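Local atomic coordinates of acyl-CoA dehydrogenase (Bacillus anthracis, PDB entry 3OWA), a protein that binds FAD and, as an acyl-CoA dehydrogenase, probably catalyses the flavin-dependent alpha,beta-dehydrogenation of acyl-CoA thioesters. Residues Ile113-Gly116 / Ala117-Ile121; Ile264-Ile267 / Gly268-Lys271; Lys528-Tyr531 / Thr532-Phe535; Ser508-Leu511 / Arg512-Ala516; Ala283-Ile286 / Ser287-Ala291. All coordinates share one frame; numbering follows the deposited sequence.

Interaction 1: Ile113-Gly116 / Ala117-Ile121; sequences ITHG and AHVGI
His115 and Val119 meet one turn apart on helix 110-122, in the all-helical N-terminal domain of the acyl-CoA dehydrogenase fold, close to bound FAD. The backbone bonds come first. Ala117 N binds Ile113 O and His118 N binds Thr114 O; Val119 N binds His115 O at 2.9 Å. This is regular alpha-helical pairing. The pattern falters at the next residue, where Gly120 N reaches Gly116 O at 2.8 Å but with an N-H...O angle of 127°, a weak bond. Here the helix widens into a pi-type turn over residues 118-121. Gly120 suits this place because, having no side chain, it can bring its alpha carbon close to Gly116 O.

The apolar part is a CH-pi contact. Val119 CG1 sits over one face of the His115 imidazole, 4.1 Å from its centroid and 27° off the ring normal, while Val119 CG2 touches His115 CE1 at 3.8 Å. The ring is carried there by chi1 of 170°, with CG anti to the backbone N. A flat, polar ring serves two purposes, since its NE2 is hydrogen-bonded to Leu79 O and it also stacks on Phe105. His118 is likewise tied outward, to Leu142 O and to Ala149 N, and the side chain of Ile121 lies about 4 Å from bound FAD.

Water completes the account. One molecule bridges Gly116 O and Ile121 N across the widened turn, donating to Gly116 O at 2.7 Å and accepting from Ile121 N at 3.0 Å.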
# COMPACT_ATOMS: atom_id res chain seq x y z
N ILE A 113 -7.96 -19.26 2.98
CA ILE A 113 -7.17 -19.34 4.20
C ILE A 113 -7.63 -20.49 5.02
O ILE A 113 -6.80 -21.28 5.51
CB ILE A 113 -7.30 -18.00 5.01
CG1 ILE A 113 -6.81 -16.81 4.16
CG2 ILE A 113 -6.56 -18.11 6.37
CD1 ILE A 113 -5.47 -16.98 3.49
N THR A 114 -8.96 -20.66 5.13
CA THR A 114 -9.56 -21.81 5.81
C THR A 114 -9.05 -23.11 5.22
O THR A 114 -8.59 -24.02 5.91
CB THR A 114 -11.11 -21.74 5.64
OG1 THR A 114 -11.59 -20.58 6.33
CG2 THR A 114 -11.83 -23.00 6.18
N HIS A 115 -9.16 -23.22 3.90
CA HIS A 115 -8.74 -24.43 3.23
C HIS A 115 -7.22 -24.66 3.42
O HIS A 115 -6.78 -25.77 3.77
CB HIS A 115 -9.09 -24.31 1.76
CG HIS A 115 -8.50 -25.39 0.92
ND1 HIS A 115 -7.29 -25.25 0.26
CD2 HIS A 115 -8.96 -26.62 0.59
CE1 HIS A 115 -7.02 -26.35 -0.41
NE2 HIS A 115 -8.01 -27.21 -0.21
N GLY A 116 -6.42 -23.62 3.18
CA GLY A 116 -4.94 -23.70 3.29
C GLY A 116 -4.46 -24.11 4.66
O GLY A 116 -3.47 -24.84 4.78
N ALA A 117 -5.10 -23.57 5.72
CA ALA A 117 -4.74 -23.95 7.09
C ALA A 117 -5.11 -25.42 7.33
O ALA A 117 -4.42 -26.13 8.07
CB ALA A 117 -5.44 -23.07 8.11
N HIS A 118 -6.21 -25.88 6.74
CA HIS A 118 -6.51 -27.28 6.91
C HIS A 118 -5.51 -28.20 6.18
O HIS A 118 -5.01 -29.12 6.80
CB HIS A 118 -7.94 -27.64 6.50
CG HIS A 118 -8.19 -29.12 6.48
ND1 HIS A 118 -8.42 -29.85 7.62
CD2 HIS A 118 -8.16 -30.01 5.45
CE1 HIS A 118 -8.58 -31.13 7.30
NE2 HIS A 118 -8.43 -31.25 5.98
N VAL A 119 -5.26 -27.98 4.89
CA VAL A 119 -4.43 -28.89 4.12
C VAL A 119 -2.92 -28.64 4.32
O VAL A 119 -2.11 -29.51 4.03
CB VAL A 119 -4.74 -28.85 2.59
CG1 VAL A 119 -6.21 -29.20 2.32
CG2 VAL A 119 -4.32 -27.49 1.96
N GLY A 120 -2.55 -27.48 4.85
CA GLY A 120 -1.13 -27.13 4.90
C GLY A 120 -0.67 -27.24 6.34
O GLY A 120 -0.41 -28.34 6.83
N ILE A 121 -0.59 -26.13 7.03
CA ILE A 121 0.02 -26.11 8.35
C ILE A 121 -0.72 -27.05 9.33
O ILE A 121 -0.10 -27.57 10.25
CB ILE A 121 0.11 -24.67 8.89
CG1 ILE A 121 -1.29 -24.01 8.93
CG2 ILE A 121 1.08 -23.87 8.05
CD1 ILE A 121 -1.29 -22.57 9.53
O HOH W 1 -1.04 -23.74 5.27

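Interaction 2: Ile264-Ile267 / Gly268-Lys271; sequences ILNI and GRYK
Leu265 and Arg269 meet side chain to side chain, one turn apart. The two methyls of Leu265 press on the arginine: CD1 lies over one face of the guanidinium, 3.5 Å from Arg269 CZ, and CD2 packs on the methylene Arg269 CD at 3.4 Å. The arginine chain bends at chi2 (106°) and again at chi3 (94°), folding back along the helix instead of running straight out. A long side chain with a flat end suits this place, because its aliphatic part and its face can lie on leucine while its N-H groups point to polar partners.

At the guanidinium edge, in its plane, a water accepts from Arg269 NH1 at 2.9 Å and also, weakly, from Asn266 ND2, so the amide and the cation share one oxygen. On another side of the helix Tyr270 lies beside Ile267, with Tyr270 CE1 4.1 Å from Ile267 CG2 and Ile267 O over one face of the ring.

Beneath these side chains runs regular i to i+4 pairing, such as Gly268 N to Ile264 O at 2.9 Å. Farther out, Arg269 NH2 makes a weak bond to Glu408 O, helix 358-383 covers Arg269 and Tyr270, and Ile264 and Ile267 rest on helix 124-129. The whole is a stretch in the first half of the long helix 257-293, packed among neighbours as in the C-terminal helical bundle of acyl-CoA dehydrogenases.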
# COMPACT_ATOMS: atom_id res chain seq x y z
N ILE A 264 7.54 -26.80 8.40
CA ILE A 264 6.18 -26.41 8.04
C ILE A 264 6.13 -24.97 7.46
O ILE A 264 5.39 -24.67 6.48
CB ILE A 264 5.25 -26.57 9.26
CG1 ILE A 264 5.17 -28.06 9.69
CG2 ILE A 264 3.84 -25.97 9.01
CD1 ILE A 264 4.78 -29.08 8.54
N LEU A 265 6.93 -24.09 8.05
CA LEU A 265 7.03 -22.70 7.64
C LEU A 265 7.40 -22.57 6.17
O LEU A 265 6.81 -21.75 5.46
CB LEU A 265 8.11 -22.05 8.47
CG LEU A 265 7.93 -20.65 9.05
CD1 LEU A 265 9.34 -20.07 9.24
CD2 LEU A 265 7.04 -19.71 8.20
N ASN A 266 8.35 -23.39 5.70
CA ASN A 266 8.79 -23.34 4.30
C ASN A 266 7.65 -23.62 3.37
O ASN A 266 7.53 -23.00 2.33
CB ASN A 266 9.89 -24.35 3.98
CG ASN A 266 11.17 -24.11 4.73
OD1 ASN A 266 11.84 -25.07 5.18
ND2 ASN A 266 11.53 -22.86 4.89
N ILE A 267 6.83 -24.60 3.73
CA ILE A 267 5.72 -25.01 2.89
C ILE A 267 4.66 -23.92 2.91
O ILE A 267 4.16 -23.52 1.86
CB ILE A 267 5.14 -26.37 3.36
CG1 ILE A 267 6.18 -27.50 3.12
CG2 ILE A 267 3.82 -26.65 2.64
CD1 ILE A 267 5.91 -28.79 3.87
N GLY A 268 4.36 -23.39 4.09
CA GLY A 268 3.42 -22.26 4.27
C GLY A 268 3.78 -21.04 3.44
O GLY A 268 2.92 -20.43 2.79
N ARG A 269 5.07 -20.74 3.40
CA ARG A 269 5.64 -19.69 2.61
C ARG A 269 5.38 -19.82 1.14
O ARG A 269 4.88 -18.88 0.51
CB ARG A 269 7.16 -19.61 2.85
CG ARG A 269 7.55 -18.41 3.65
CD ARG A 269 7.94 -18.62 5.06
NE ARG A 269 9.39 -18.76 5.18
CZ ARG A 269 10.13 -18.40 6.23
NH1 ARG A 269 11.43 -18.64 6.23
NH2 ARG A 269 9.61 -17.80 7.28
N TYR A 270 5.78 -20.92 0.53
CA TYR A 270 5.55 -21.00 -0.91
C TYR A 270 4.06 -21.15 -1.25
O TYR A 270 3.61 -20.68 -2.29
CB TYR A 270 6.44 -22.04 -1.63
CG TYR A 270 5.88 -23.43 -1.69
CD1 TYR A 270 6.31 -24.41 -0.80
CD2 TYR A 270 4.94 -23.77 -2.65
CE1 TYR A 270 5.80 -25.71 -0.86
CE2 TYR A 270 4.41 -25.06 -2.72
CZ TYR A 270 4.84 -26.02 -1.82
OH TYR A 270 4.31 -27.30 -1.88
N LYS A 271 3.30 -21.82 -0.39
CA LYS A 271 1.87 -21.98 -0.62
C LYS A 271 1.16 -20.62 -0.61
O LYS A 271 0.28 -20.37 -1.43
CB LYS A 271 1.27 -22.88 0.46
CG LYS A 271 0.51 -24.02 -0.08
CD LYS A 271 1.35 -24.90 -0.93
CE LYS A 271 0.45 -25.92 -1.62
NZ LYS A 271 -0.45 -26.62 -0.63
O HOH W 2 11.63 -20.51 4.00

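Interaction 3: Lys528-Tyr531 / Thr532-Phe535; sequences KVLY and TEVF
Thr532 turns its hydroxyl back onto Lys528 O, so that this carbonyl accepts two bonds, from Thr532 OG1 at 2.7 Å and from Thr532 N at 3.0 Å. The two donors approach from opposite faces of the carbonyl plane. With chi1 at -59°, OG1 stands beside the backbone N, where it can reach the preceding turn of helix 526-554. The same hydroxyl is also hydrogen-bonded to Thr513 OG1 of helix 490-520.

The other amides follow the helix, from Glu533 N to Val529 O through Phe535 N to Tyr531 O at 2.8 Å. Glu533 crosses Val529 obliquely, its OE2 3.6 Å from Val529 CG1, while Glu533 OE1 lies 3.8 Å from Leu530 CD2 and forms a salt bridge with Lys581. Tyr531 OH is bound to Thr596 O and Gln527 NE2, and Lys528 NZ to Asn525 OD1.

Threonine therefore suits a buried helix interface: it satisfies its own hydroxyl within the helix and links to the next one. The salt bridge to Lys581 probably offsets the charge of a carboxylate that otherwise lies against Val529 and Leu530.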
# COMPACT_ATOMS: atom_id res chain seq x y z
N LYS A 528 4.87 -12.42 -23.27
CA LYS A 528 5.92 -12.76 -22.31
C LYS A 528 7.18 -11.92 -22.49
O LYS A 528 7.80 -11.53 -21.50
CB LYS A 528 6.29 -14.23 -22.39
CG LYS A 528 5.19 -15.16 -21.98
CD LYS A 528 5.63 -16.59 -22.16
CE LYS A 528 4.41 -17.46 -22.07
NZ LYS A 528 4.59 -18.71 -22.77
N VAL A 529 7.58 -11.68 -23.74
CA VAL A 529 8.79 -10.91 -24.01
C VAL A 529 8.64 -9.51 -23.43
O VAL A 529 9.55 -9.00 -22.78
CB VAL A 529 9.14 -10.84 -25.52
CG1 VAL A 529 10.14 -9.71 -25.83
CG2 VAL A 529 9.67 -12.17 -26.01
N LEU A 530 7.48 -8.91 -23.68
CA LEU A 530 7.13 -7.59 -23.19
C LEU A 530 7.14 -7.49 -21.66
O LEU A 530 7.77 -6.59 -21.12
CB LEU A 530 5.77 -7.16 -23.76
CG LEU A 530 5.78 -6.77 -25.27
CD1 LEU A 530 4.36 -6.50 -25.73
CD2 LEU A 530 6.69 -5.58 -25.57
N TYR A 531 6.48 -8.44 -20.98
CA TYR A 531 6.48 -8.47 -19.51
C TYR A 531 7.91 -8.51 -19.03
O TYR A 531 8.28 -7.79 -18.12
CB TYR A 531 5.79 -9.73 -18.95
CG TYR A 531 4.29 -9.86 -19.12
CD1 TYR A 531 3.46 -8.74 -19.05
CD2 TYR A 531 3.71 -11.11 -19.29
CE1 TYR A 531 2.09 -8.86 -19.16
CE2 TYR A 531 2.31 -11.25 -19.41
CZ TYR A 531 1.52 -10.11 -19.37
OH TYR A 531 0.15 -10.19 -19.49
N THR A 532 8.71 -9.36 -19.68
CA THR A 532 10.10 -9.60 -19.31
C THR A 532 11.00 -8.37 -19.46
O THR A 532 11.75 -8.06 -18.53
CB THR A 532 10.67 -10.82 -20.08
OG1 THR A 532 9.87 -11.95 -19.76
CG2 THR A 532 12.11 -11.12 -19.67
N GLU A 533 10.90 -7.69 -20.61
CA GLU A 533 11.68 -6.46 -20.85
C GLU A 533 11.39 -5.38 -19.82
O GLU A 533 12.29 -4.75 -19.25
CB GLU A 533 11.38 -5.92 -22.25
CG GLU A 533 12.05 -6.75 -23.33
CD GLU A 533 11.55 -6.44 -24.73
OE1 GLU A 533 10.43 -5.87 -24.88
OE2 GLU A 533 12.28 -6.76 -25.69
N VAL A 534 10.09 -5.18 -19.58
CA VAL A 534 9.60 -4.13 -18.74
C VAL A 534 9.93 -4.45 -17.26
O VAL A 534 10.44 -3.59 -16.55
CB VAL A 534 8.06 -3.97 -18.98
CG1 VAL A 534 7.35 -3.45 -17.78
CG2 VAL A 534 7.82 -3.09 -20.25
N PHE A 535 9.67 -5.68 -16.83
CA PHE A 535 9.93 -6.03 -15.43
C PHE A 535 11.44 -5.97 -15.14
O PHE A 535 11.87 -5.44 -14.10
CB PHE A 535 9.37 -7.42 -15.05
CG PHE A 535 9.76 -7.86 -13.66
CD1 PHE A 535 9.06 -7.39 -12.57
CD2 PHE A 535 10.87 -8.67 -13.45
CE1 PHE A 535 9.43 -7.75 -11.27
CE2 PHE A 535 11.27 -9.05 -12.17
CZ PHE A 535 10.52 -8.60 -11.07

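Interaction 4: Ser508-Leu511 / Arg512-Ala516; sequences SAVL and RTEKA
Chi1 of -54° sets Thr513 OG1 beside its own backbone N, pointing back to Ala509 O one turn earlier, while chi1 of -168° swings Glu514 CG anti to its N and extends the acid along Leu511. Both residues belong to helix 490-520 of the C-terminal helical region, where the first gives the familiar threonine side-chain bond to an i-4 carbonyl. Ala509 O takes Thr513 OG1 at 2.8 Å and Thr513 N at 3.0 Å, from opposite faces of its plane. The small Ala509 suits a place against Tyr319, whose OH bonds to Thr513 OG1.

Leu511 and Glu514 lie side by side, pointing the same way. One leucine methyl touches one carboxylate oxygen, with Leu511 CD2 3.6 Å from Glu514 OE1, and the acid's other oxygen, OE2, forms a salt bridge to Lys518 farther along the helix.

Arg512 reaches away from the preceding turn on a fully extended chain. Its guanidinium is held by Glu31 through NE and by Glu322 through NH1, a length and charge that suit arginine for joining this helix to the N-terminal segment and helix 305-336. Lys515 also ties down that segment, through Asp32 and Val27 O.

Of the backbone bonds, Glu514 N reaches Val510 O at 2.8 Å.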
# COMPACT_ATOMS: atom_id res chain seq x y z
N SER A 508 13.64 -15.93 -13.34
CA SER A 508 12.46 -16.78 -13.56
C SER A 508 11.66 -16.32 -14.77
O SER A 508 11.24 -17.14 -15.59
CB SER A 508 11.55 -16.83 -12.33
OG SER A 508 12.21 -17.39 -11.19
N ALA A 509 11.44 -15.00 -14.86
CA ALA A 509 10.76 -14.42 -16.00
C ALA A 509 11.57 -14.63 -17.30
O ALA A 509 11.01 -15.03 -18.33
CB ALA A 509 10.46 -12.92 -15.77
N VAL A 510 12.89 -14.40 -17.25
CA VAL A 510 13.74 -14.56 -18.44
C VAL A 510 13.71 -16.00 -18.96
O VAL A 510 13.47 -16.24 -20.14
CB VAL A 510 15.20 -14.12 -18.20
CG1 VAL A 510 16.08 -14.50 -19.41
CG2 VAL A 510 15.26 -12.62 -17.99
N LEU A 511 13.93 -16.94 -18.04
CA LEU A 511 14.07 -18.34 -18.40
C LEU A 511 12.76 -18.90 -18.89
O LEU A 511 12.75 -19.68 -19.84
CB LEU A 511 14.63 -19.17 -17.24
CG LEU A 511 16.10 -18.88 -16.91
CD1 LEU A 511 16.55 -19.68 -15.68
CD2 LEU A 511 17.00 -19.17 -18.10
N ARG A 512 11.66 -18.49 -18.26
CA ARG A 512 10.33 -18.94 -18.70
C ARG A 512 10.03 -18.44 -20.11
O ARG A 512 9.49 -19.19 -20.95
CB ARG A 512 9.23 -18.51 -17.73
CG ARG A 512 7.84 -18.83 -18.22
CD ARG A 512 6.79 -18.35 -17.26
NE ARG A 512 5.47 -18.68 -17.76
CZ ARG A 512 4.34 -18.27 -17.21
NH1 ARG A 512 4.38 -17.52 -16.10
NH2 ARG A 512 3.18 -18.62 -17.76
N THR A 513 10.36 -17.18 -20.38
CA THR A 513 10.12 -16.60 -21.69
C THR A 513 11.06 -17.28 -22.74
O THR A 513 10.64 -17.64 -23.84
CB THR A 513 10.29 -15.06 -21.66
OG1 THR A 513 9.43 -14.50 -20.63
CG2 THR A 513 9.96 -14.45 -23.03
N GLU A 514 12.32 -17.47 -22.37
CA GLU A 514 13.30 -18.15 -23.21
C GLU A 514 12.83 -19.55 -23.56
O GLU A 514 12.85 -19.96 -24.73
CB GLU A 514 14.64 -18.21 -22.47
CG GLU A 514 15.81 -18.62 -23.35
CD GLU A 514 17.11 -18.82 -22.55
OE1 GLU A 514 17.32 -18.07 -21.55
OE2 GLU A 514 17.89 -19.73 -22.91
N LYS A 515 12.37 -20.29 -22.55
CA LYS A 515 11.82 -21.62 -22.79
C LYS A 515 10.61 -21.61 -23.74
O LYS A 515 10.52 -22.46 -24.64
CB LYS A 515 11.49 -22.33 -21.46
CG LYS A 515 10.56 -23.53 -21.66
CD LYS A 515 11.07 -24.81 -21.04
CE LYS A 515 11.33 -24.70 -19.57
NZ LYS A 515 11.26 -26.08 -19.00
N ALA A 516 9.71 -20.65 -23.56
CA ALA A 516 8.54 -20.51 -24.40
C ALA A 516 8.93 -20.28 -25.86
O ALA A 516 8.36 -20.90 -26.77
CB ALA A 516 7.67 -19.39 -23.93

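Interaction 5: Ala283-Ile286 / Ser287-Ala291; sequences AVEI and SAQYA
Near the C-terminal end of helix 257-293, within the helical C-terminal domain, a serine bonds back to the turn before it while a glutamate and a glutamine run along another side. Ser287 OG gives its proton to Ala283 O at 2.7 Å, and Ser287 N binds the same oxygen at 3.1 Å, the two coming from opposite faces of the carbonyl plane. Chi1 of -58° puts the hydroxyl beside the backbone N, the position from which it can reach the i-4 carbonyl. A small polar residue suits this buried spot: its polarity is absorbed by its own helix, and the side chain can pack on Leu311 and Met314 of helix 305-336.

Glu285 and Gln289 lie side by side, pointing the same way, with their carboxylate and amide planes turned 50° apart. Their ends come only loosely together, Glu285 OE1 being 4.0 Å from Gln289 NE2, and the stronger partner of the carboxylate is Arg282, which forms a salt bridge with OE2. The glutamine chain instead lies close to the backbone, Gln289 CG being 3.1 Å from Glu285 O.

Ile286 faces helix 393-401, with Met397 among its neighbours, and Ala288 and Ala291 rest against helix 578-592. The side chain of Tyr290, which leads away to stack on His383, is about 5 Å from a bound FAD. Its backbone closes the turn, with Tyr290 N bound to Ile286 O at 2.9 Å.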
# COMPACT_ATOMS: atom_id res chain seq x y z
N ALA A 283 -7.29 -9.89 -9.59
CA ALA A 283 -7.32 -8.44 -9.54
C ALA A 283 -7.08 -7.86 -10.95
O ALA A 283 -7.72 -6.88 -11.33
CB ALA A 283 -6.24 -7.89 -8.56
N VAL A 284 -6.14 -8.42 -11.70
CA VAL A 284 -5.91 -7.95 -13.06
C VAL A 284 -7.21 -8.09 -13.87
O VAL A 284 -7.64 -7.16 -14.53
CB VAL A 284 -4.75 -8.69 -13.74
CG1 VAL A 284 -4.74 -8.37 -15.29
CG2 VAL A 284 -3.39 -8.26 -13.12
N GLU A 285 -7.83 -9.26 -13.76
CA GLU A 285 -9.02 -9.58 -14.51
C GLU A 285 -10.19 -8.65 -14.23
O GLU A 285 -10.79 -8.08 -15.15
CB GLU A 285 -9.42 -11.03 -14.24
CG GLU A 285 -10.70 -11.44 -14.96
CD GLU A 285 -11.08 -12.93 -14.76
OE1 GLU A 285 -11.82 -13.44 -15.63
OE2 GLU A 285 -10.66 -13.58 -13.73
N ILE A 286 -10.53 -8.47 -12.96
CA ILE A 286 -11.66 -7.60 -12.63
C ILE A 286 -11.38 -6.11 -12.92
O ILE A 286 -12.29 -5.38 -13.26
CB ILE A 286 -12.23 -7.84 -11.22
CG1 ILE A 286 -11.26 -7.35 -10.16
CG2 ILE A 286 -12.54 -9.32 -11.06
CD1 ILE A 286 -11.70 -7.75 -8.73
N SER A 287 -10.12 -5.71 -12.84
CA SER A 287 -9.74 -4.37 -13.18
C SER A 287 -9.82 -4.13 -14.67
O SER A 287 -10.22 -3.06 -15.09
CB SER A 287 -8.31 -4.06 -12.67
OG SER A 287 -8.27 -4.25 -11.27
N ALA A 288 -9.45 -5.13 -15.47
CA ALA A 288 -9.48 -4.98 -16.92
C ALA A 288 -10.93 -4.97 -17.37
O ALA A 288 -11.30 -4.15 -18.21
CB ALA A 288 -8.73 -6.13 -17.59
N GLN A 289 -11.75 -5.83 -16.79
CA GLN A 289 -13.18 -5.82 -17.13
C GLN A 289 -13.81 -4.48 -16.74
O GLN A 289 -14.59 -3.92 -17.50
CB GLN A 289 -13.96 -6.96 -16.46
CG GLN A 289 -13.44 -8.34 -16.71
CD GLN A 289 -14.19 -9.42 -15.90
OE1 GLN A 289 -14.54 -9.23 -14.72
NE2 GLN A 289 -14.43 -10.55 -16.54
N TYR A 290 -13.48 -3.97 -15.55
CA TYR A 290 -14.02 -2.68 -15.11
C TYR A 290 -13.61 -1.53 -16.02
O TYR A 290 -14.45 -0.72 -16.40
CB TYR A 290 -13.64 -2.36 -13.64
CG TYR A 290 -14.41 -1.18 -13.16
CD1 TYR A 290 -13.81 0.10 -13.09
CD2 TYR A 290 -15.77 -1.30 -12.80
CE1 TYR A 290 -14.53 1.20 -12.69
CE2 TYR A 290 -16.50 -0.20 -12.37
CZ TYR A 290 -15.87 1.05 -12.31
OH TYR A 290 -16.59 2.16 -11.91
N ALA A 291 -12.32 -1.47 -16.39
CA ALA A 291 -11.79 -0.43 -17.27
C ALA A 291 -12.48 -0.39 -18.65
O ALA A 291 -12.74 0.69 -19.16
CB ALA A 291 -10.27 -0.57 -17.45

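How the interactions relate
Each contact spans a little over two turns of a single helix, so none closes a long loop, and along the chain they follow in series without nesting or crossing: interaction 1, 2, 5, 4, then 3. Interaction 1, in the N-terminal domain, touches interaction 2 where Ile121 CG2 meets Ile264 CG2 at 3.6 Å, joining helix 110-122 to helix 257-293. Interactions 2 and 5 share that long helix, with centres about 29 Å apart. Interactions 4 and 3 sit on the consecutive helices 490-520 and 526-554, their centres about 10 Å apart, and lie across the chain's centre from interaction 1. Lys528 NZ packs on Ala516 CB between them.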